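Local coordinates for protein geranyltranstransferase (IspA) (Helicobacter pylori, PDB 3LLW) that probably acts as a magnesium-dependent prenyltransferase of isoprenoid biosynthesis, as members of the FPP/GGPP synthase family do, at residues Lys272-Asp280 against Leu293-Phe301. Numbering follows the deposited sequence.
Sequences KTEVLNDLD and LNALLNTLF
Ala295 O, on the side of helix 287-301 turned from Lys272-Asp280, is gripped twice by Thr299, from opposite faces of its carbonyl plane: by OG1 at 2.8 Å and by the helical N at 3.2 Å. A threonine suits this outer turn because its hydroxyl can fold back onto the backbone. The contacts between the helices are mainly apolar; Phe301 has the largest area covered by the other helix, and Lys272 lies over one face of its ring. The bent Lys272 chain lays its methylenes across the ring: CG stands 3.6 Å from the Phe301 centroid, 8° off the ring normal, a CH-pi contact, and CE continues to Phe301 CD1 at 3.6 Å. A long aliphatic stem thus covers one face of the phenyl ring while carrying its ammonium beyond it, near Gln269. At the ring edge Leu276 CD1 lies in plane, 3.7 Å from Phe301 CE2. The last two helices of the all-alpha isoprenoid synthase fold form a hairpin here, away from the magnesium-binding aspartates; the segments run antiparallel, their axes 11.0 Å apart at closest and at 168°. Deeper in, Leu297 CD1 touches Val275 CG1 at 3.7 Å and also meets Leu276 CD1; compact branched apolar side chains suit this buried layer, where Val275 and Leu297 both lie against Phe218 of helix 209-236. Leu279 completes the row. With CG anti to the backbone N (chi1 -178°), it extends across the interface, and its CD2 meets Leu297 CD1 tip to tip at 3.8 Å. That same methyl also lies against Asn294 CA, while CD1 rests on Leu293 CB.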
ATOM      1  N   LYS A 272     -10.316  31.222   5.716  1.00 52.61           N
ATOM      2  CA  LYS A 272     -11.742  30.953   5.453  1.00 57.84           C
ATOM      3  C   LYS A 272     -12.225  31.785   4.290  1.00 62.34           C
ATOM      4  O   LYS A 272     -12.741  31.257   3.304  1.00 67.69           O
ATOM      5  CB  LYS A 272     -12.571  31.376   6.659  1.00 58.85           C
ATOM      6  CG  LYS A 272     -13.459  30.320   7.275  1.00 70.12           C
ATOM      7  CD  LYS A 272     -12.752  29.645   8.442  1.00 63.47           C
ATOM      8  CE  LYS A 272     -13.708  29.325   9.591  1.00 66.24           C
ATOM      9  NZ  LYS A 272     -13.981  30.490  10.477  1.00 69.15           N
ATOM     10  N   THR A 273     -12.031  33.097   4.437  1.00 66.15           N
ATOM     11  CA  THR A 273     -12.459  34.115   3.493  1.00 67.27           C
ATOM     12  C   THR A 273     -11.815  33.844   2.151  1.00 65.40           C
ATOM     13  O   THR A 273     -12.508  33.744   1.149  1.00 68.39           O
ATOM     14  CB  THR A 273     -12.077  35.543   4.003  1.00 69.78           C
ATOM     15  OG1 THR A 273     -12.864  35.862   5.156  1.00 62.94           O
ATOM     16  CG2 THR A 273     -12.293  36.606   2.923  1.00 67.10           C
ATOM     17  N   GLU A 274     -10.493  33.688   2.172  1.00 62.48           N
ATOM     18  CA  GLU A 274      -9.681  33.437   0.993  1.00 62.32           C
ATOM     19  C   GLU A 274     -10.130  32.181   0.238  1.00 63.30           C
ATOM     20  O   GLU A 274     -10.232  32.191  -0.994  1.00 62.98           O
ATOM     21  CB  GLU A 274      -8.230  33.294   1.440  1.00 64.26           C
ATOM     22  CG  GLU A 274      -7.204  33.520   0.362  1.00 74.19           C
ATOM     23  CD  GLU A 274      -5.795  33.328   0.871  1.00 78.40           C
ATOM     24  OE1 GLU A 274      -5.601  33.266   2.107  1.00 77.32           O
ATOM     25  OE2 GLU A 274      -4.875  33.236   0.034  1.00 81.88           O
ATOM     26  N   VAL A 275     -10.400  31.121   1.000  1.00 59.08           N
ATOM     27  CA  VAL A 275     -10.890  29.836   0.490  1.00 61.80           C
ATOM     28  C   VAL A 275     -12.245  30.035  -0.187  1.00 64.26           C
ATOM     29  O   VAL A 275     -12.388  29.735  -1.375  1.00 61.00           O
ATOM     30  CB  VAL A 275     -10.939  28.741   1.633  1.00 63.03           C
ATOM     31  CG1 VAL A 275     -11.837  27.581   1.282  1.00 65.45           C
ATOM     32  CG2 VAL A 275      -9.545  28.214   1.937  1.00 59.19           C
ATOM     33  N   LEU A 276     -13.206  30.595   0.554  1.00 68.70           N
ATOM     34  CA  LEU A 276     -14.558  30.870   0.040  1.00 71.14           C
ATOM     35  C   LEU A 276     -14.582  31.817  -1.167  1.00 70.88           C
ATOM     36  O   LEU A 276     -15.373  31.632  -2.085  1.00 74.42           O
ATOM     37  CB  LEU A 276     -15.464  31.390   1.160  1.00 69.36           C
ATOM     38  CG  LEU A 276     -16.394  30.417   1.911  1.00 75.35           C
ATOM     39  CD1 LEU A 276     -15.990  28.931   1.819  1.00 72.56           C
ATOM     40  CD2 LEU A 276     -16.570  30.846   3.379  1.00 70.11           C
ATOM     41  N   ASN A 277     -13.690  32.799  -1.176  1.00 70.43           N
ATOM     42  CA  ASN A 277     -13.601  33.754  -2.272  1.00 76.56           C
ATOM     43  C   ASN A 277     -13.015  33.159  -3.552  1.00 73.44           C
ATOM     44  O   ASN A 277     -13.449  33.494  -4.651  1.00 77.71           O
ATOM     45  CB  ASN A 277     -12.799  34.988  -1.842  1.00 80.37           C
ATOM     46  CG  ASN A 277     -13.096  36.197  -2.698  1.00 88.68           C
ATOM     47  OD1 ASN A 277     -14.246  36.640  -2.795  1.00 87.69           O
ATOM     48  ND2 ASN A 277     -12.060  36.738  -3.333  1.00 94.21           N
ATOM     49  N   ASP A 278     -12.030  32.279  -3.393  1.00 78.34           N
ATOM     50  CA  ASP A 278     -11.408  31.553  -4.505  1.00 76.08           C
ATOM     51  C   ASP A 278     -12.403  30.550  -5.076  1.00 71.57           C
ATOM     52  O   ASP A 278     -12.411  30.262  -6.276  1.00 66.44           O
ATOM     53  CB  ASP A 278     -10.166  30.815  -4.004  1.00 82.63           C
ATOM     54  CG  ASP A 278      -8.949  31.019  -4.898  1.00 97.37           C
ATOM     55  OD1 ASP A 278      -8.012  30.195  -4.805  1.00103.57           O
ATOM     56  OD2 ASP A 278      -8.917  32.000  -5.679  1.00105.06           O
ATOM     57  N   LEU A 279     -13.248  30.039  -4.188  1.00 67.93           N
ATOM     58  CA  LEU A 279     -14.315  29.116  -4.530  1.00 68.34           C
ATOM     59  C   LEU A 279     -15.441  29.794  -5.309  1.00 70.79           C
ATOM     60  O   LEU A 279     -16.036  29.186  -6.192  1.00 71.79           O
ATOM     61  CB  LEU A 279     -14.854  28.469  -3.244  1.00 63.84           C
ATOM     62  CG  LEU A 279     -15.953  27.412  -3.308  1.00 59.42           C
ATOM     63  CD1 LEU A 279     -15.483  26.171  -4.055  1.00 58.93           C
ATOM     64  CD2 LEU A 279     -16.393  27.073  -1.905  1.00 64.59           C
ATOM     65  N   ASP A 280     -15.724  31.058  -4.997  1.00 77.92           N
ATOM     66  CA  ASP A 280     -16.794  31.795  -5.685  1.00 79.54           C
ATOM     67  C   ASP A 280     -16.388  32.308  -7.078  1.00 76.87           C
ATOM     68  O   ASP A 280     -17.161  32.997  -7.742  1.00 79.37           O
ATOM     69  CB  ASP A 280     -17.352  32.924  -4.799  1.00 82.13           C
ATOM     70  CG  ASP A 280     -17.946  32.411  -3.475  1.00 87.33           C
ATOM     71  OD1 ASP A 280     -18.099  33.233  -2.547  1.00 92.86           O
ATOM     72  OD2 ASP A 280     -18.241  31.199  -3.339  1.00 84.64           O
ATOM     73  N   LEU A 293     -19.329  21.972  -3.032  1.00 50.52           N
ATOM     74  CA  LEU A 293     -18.158  22.362  -2.263  1.00 55.67           C
ATOM     75  C   LEU A 293     -18.469  23.429  -1.221  1.00 58.52           C
ATOM     76  O   LEU A 293     -18.082  23.288  -0.063  1.00 62.76           O
ATOM     77  CB  LEU A 293     -17.007  22.788  -3.179  1.00 55.90           C
ATOM     78  CG  LEU A 293     -16.359  21.655  -3.993  1.00 54.87           C
ATOM     79  CD1 LEU A 293     -15.252  22.195  -4.869  1.00 44.75           C
ATOM     80  CD2 LEU A 293     -15.837  20.553  -3.087  1.00 51.04           C
ATOM     81  N   ASN A 294     -19.206  24.462  -1.631  1.00 60.60           N
ATOM     82  CA  ASN A 294     -19.638  25.539  -0.741  1.00 55.32           C
ATOM     83  C   ASN A 294     -20.396  25.009   0.470  1.00 53.75           C
ATOM     84  O   ASN A 294     -20.115  25.423   1.602  1.00 47.81           O
ATOM     85  CB  ASN A 294     -20.480  26.555  -1.522  1.00 62.71           C
ATOM     86  CG  ASN A 294     -20.890  27.759  -0.698  1.00 64.77           C
ATOM     87  OD1 ASN A 294     -22.066  27.920  -0.390  1.00 67.20           O
ATOM     88  ND2 ASN A 294     -19.931  28.620  -0.361  1.00 62.17           N
ATOM     89  N   ALA A 295     -21.315  24.072   0.226  1.00 48.66           N
ATOM     90  CA  ALA A 295     -22.151  23.506   1.285  1.00 57.60           C
ATOM     91  C   ALA A 295     -21.330  22.724   2.294  1.00 63.89           C
ATOM     92  O   ALA A 295     -21.525  22.867   3.503  1.00 64.21           O
ATOM     93  CB  ALA A 295     -23.216  22.626   0.702  1.00 57.53           C
ATOM     94  N   LEU A 296     -20.406  21.912   1.779  1.00 66.97           N
ATOM     95  CA  LEU A 296     -19.549  21.073   2.605  1.00 68.07           C
ATOM     96  C   LEU A 296     -18.672  21.920   3.519  1.00 66.25           C
ATOM     97  O   LEU A 296     -18.567  21.642   4.718  1.00 64.39           O
ATOM     98  CB  LEU A 296     -18.672  20.185   1.721  1.00 68.20           C
ATOM     99  CG  LEU A 296     -18.558  18.686   2.015  1.00 71.70           C
ATOM    100  CD1 LEU A 296     -17.353  18.128   1.269  1.00 71.91           C
ATOM    101  CD2 LEU A 296     -18.505  18.324   3.512  1.00 70.13           C
ATOM    102  N   LEU A 297     -18.069  22.960   2.946  1.00 64.21           N
ATOM    103  CA  LEU A 297     -17.188  23.860   3.687  1.00 64.55           C
ATOM    104  C   LEU A 297     -17.905  24.669   4.755  1.00 66.30           C
ATOM    105  O   LEU A 297     -17.345  24.899   5.824  1.00 65.41           O
ATOM    106  CB  LEU A 297     -16.449  24.805   2.748  1.00 63.96           C
ATOM    107  CG  LEU A 297     -15.567  24.222   1.640  1.00 70.81           C
ATOM    108  CD1 LEU A 297     -14.767  25.347   1.062  1.00 76.13           C
ATOM    109  CD2 LEU A 297     -14.645  23.104   2.124  1.00 76.08           C
ATOM    110  N   ASN A 298     -19.135  25.099   4.467  1.00 68.19           N
ATOM    111  CA  ASN A 298     -19.925  25.855   5.445  1.00 71.05           C
ATOM    112  C   ASN A 298     -20.294  24.998   6.651  1.00 70.95           C
ATOM    113  O   ASN A 298     -20.356  25.495   7.776  1.00 72.64           O
ATOM    114  CB  ASN A 298     -21.177  26.485   4.812  1.00 69.70           C
ATOM    115  CG  ASN A 298     -20.857  27.743   4.002  1.00 74.07           C
ATOM    116  OD1 ASN A 298     -20.226  28.685   4.496  1.00 70.68           O
ATOM    117  ND2 ASN A 298     -21.303  27.764   2.750  1.00 78.78           N
ATOM    118  N   THR A 299     -20.517  23.710   6.409  1.00 68.91           N
ATOM    119  CA  THR A 299     -20.719  22.757   7.489  1.00 75.90           C
ATOM    120  C   THR A 299     -19.438  22.624   8.324  1.00 75.03           C
ATOM    121  O   THR A 299     -19.500  22.619   9.555  1.00 76.87           O
ATOM    122  CB  THR A 299     -21.167  21.376   6.957  1.00 78.56           C
ATOM    123  OG1 THR A 299     -22.130  21.555   5.910  1.00 76.78           O
ATOM    124  CG2 THR A 299     -21.785  20.541   8.076  1.00 81.80           C
ATOM    125  N   LEU A 300     -18.291  22.554   7.644  1.00 72.79           N
ATOM    126  CA  LEU A 300     -16.987  22.414   8.296  1.00 71.95           C
ATOM    127  C   LEU A 300     -16.614  23.621   9.158  1.00 73.18           C
ATOM    128  O   LEU A 300     -16.076  23.465  10.255  1.00 74.90           O
ATOM    129  CB  LEU A 300     -15.886  22.159   7.257  1.00 71.58           C
ATOM    130  CG  LEU A 300     -14.500  21.778   7.799  1.00 70.97           C
ATOM    131  CD1 LEU A 300     -14.435  20.277   8.084  1.00 74.35           C
ATOM    132  CD2 LEU A 300     -13.389  22.217   6.854  1.00 64.16           C
ATOM    133  N   PHE A 301     -16.912  24.817   8.660  1.00 73.70           N
ATOM    134  CA  PHE A 301     -16.612  26.049   9.384  1.00 75.88           C
ATOM    135  C   PHE A 301     -17.595  26.317  10.524  1.00 76.95           C
ATOM    136  O   PHE A 301     -17.302  27.119  11.407  1.00 77.01           O
ATOM    137  CB  PHE A 301     -16.560  27.254   8.434  1.00 76.65           C
ATOM    138  CG  PHE A 301     -15.548  27.122   7.317  1.00 80.74           C
ATOM    139  CD1 PHE A 301     -14.346  26.445   7.509  1.00 80.25           C
ATOM    140  CD2 PHE A 301     -15.792  27.700   6.074  1.00 85.06           C
ATOM    141  CE1 PHE A 301     -13.411  26.329   6.484  1.00 82.25           C
ATOM    142  CE2 PHE A 301     -14.861  27.589   5.038  1.00 85.33           C
ATOM    143  CZ  PHE A 301     -13.669  26.903   5.246  1.00 83.58           C
TER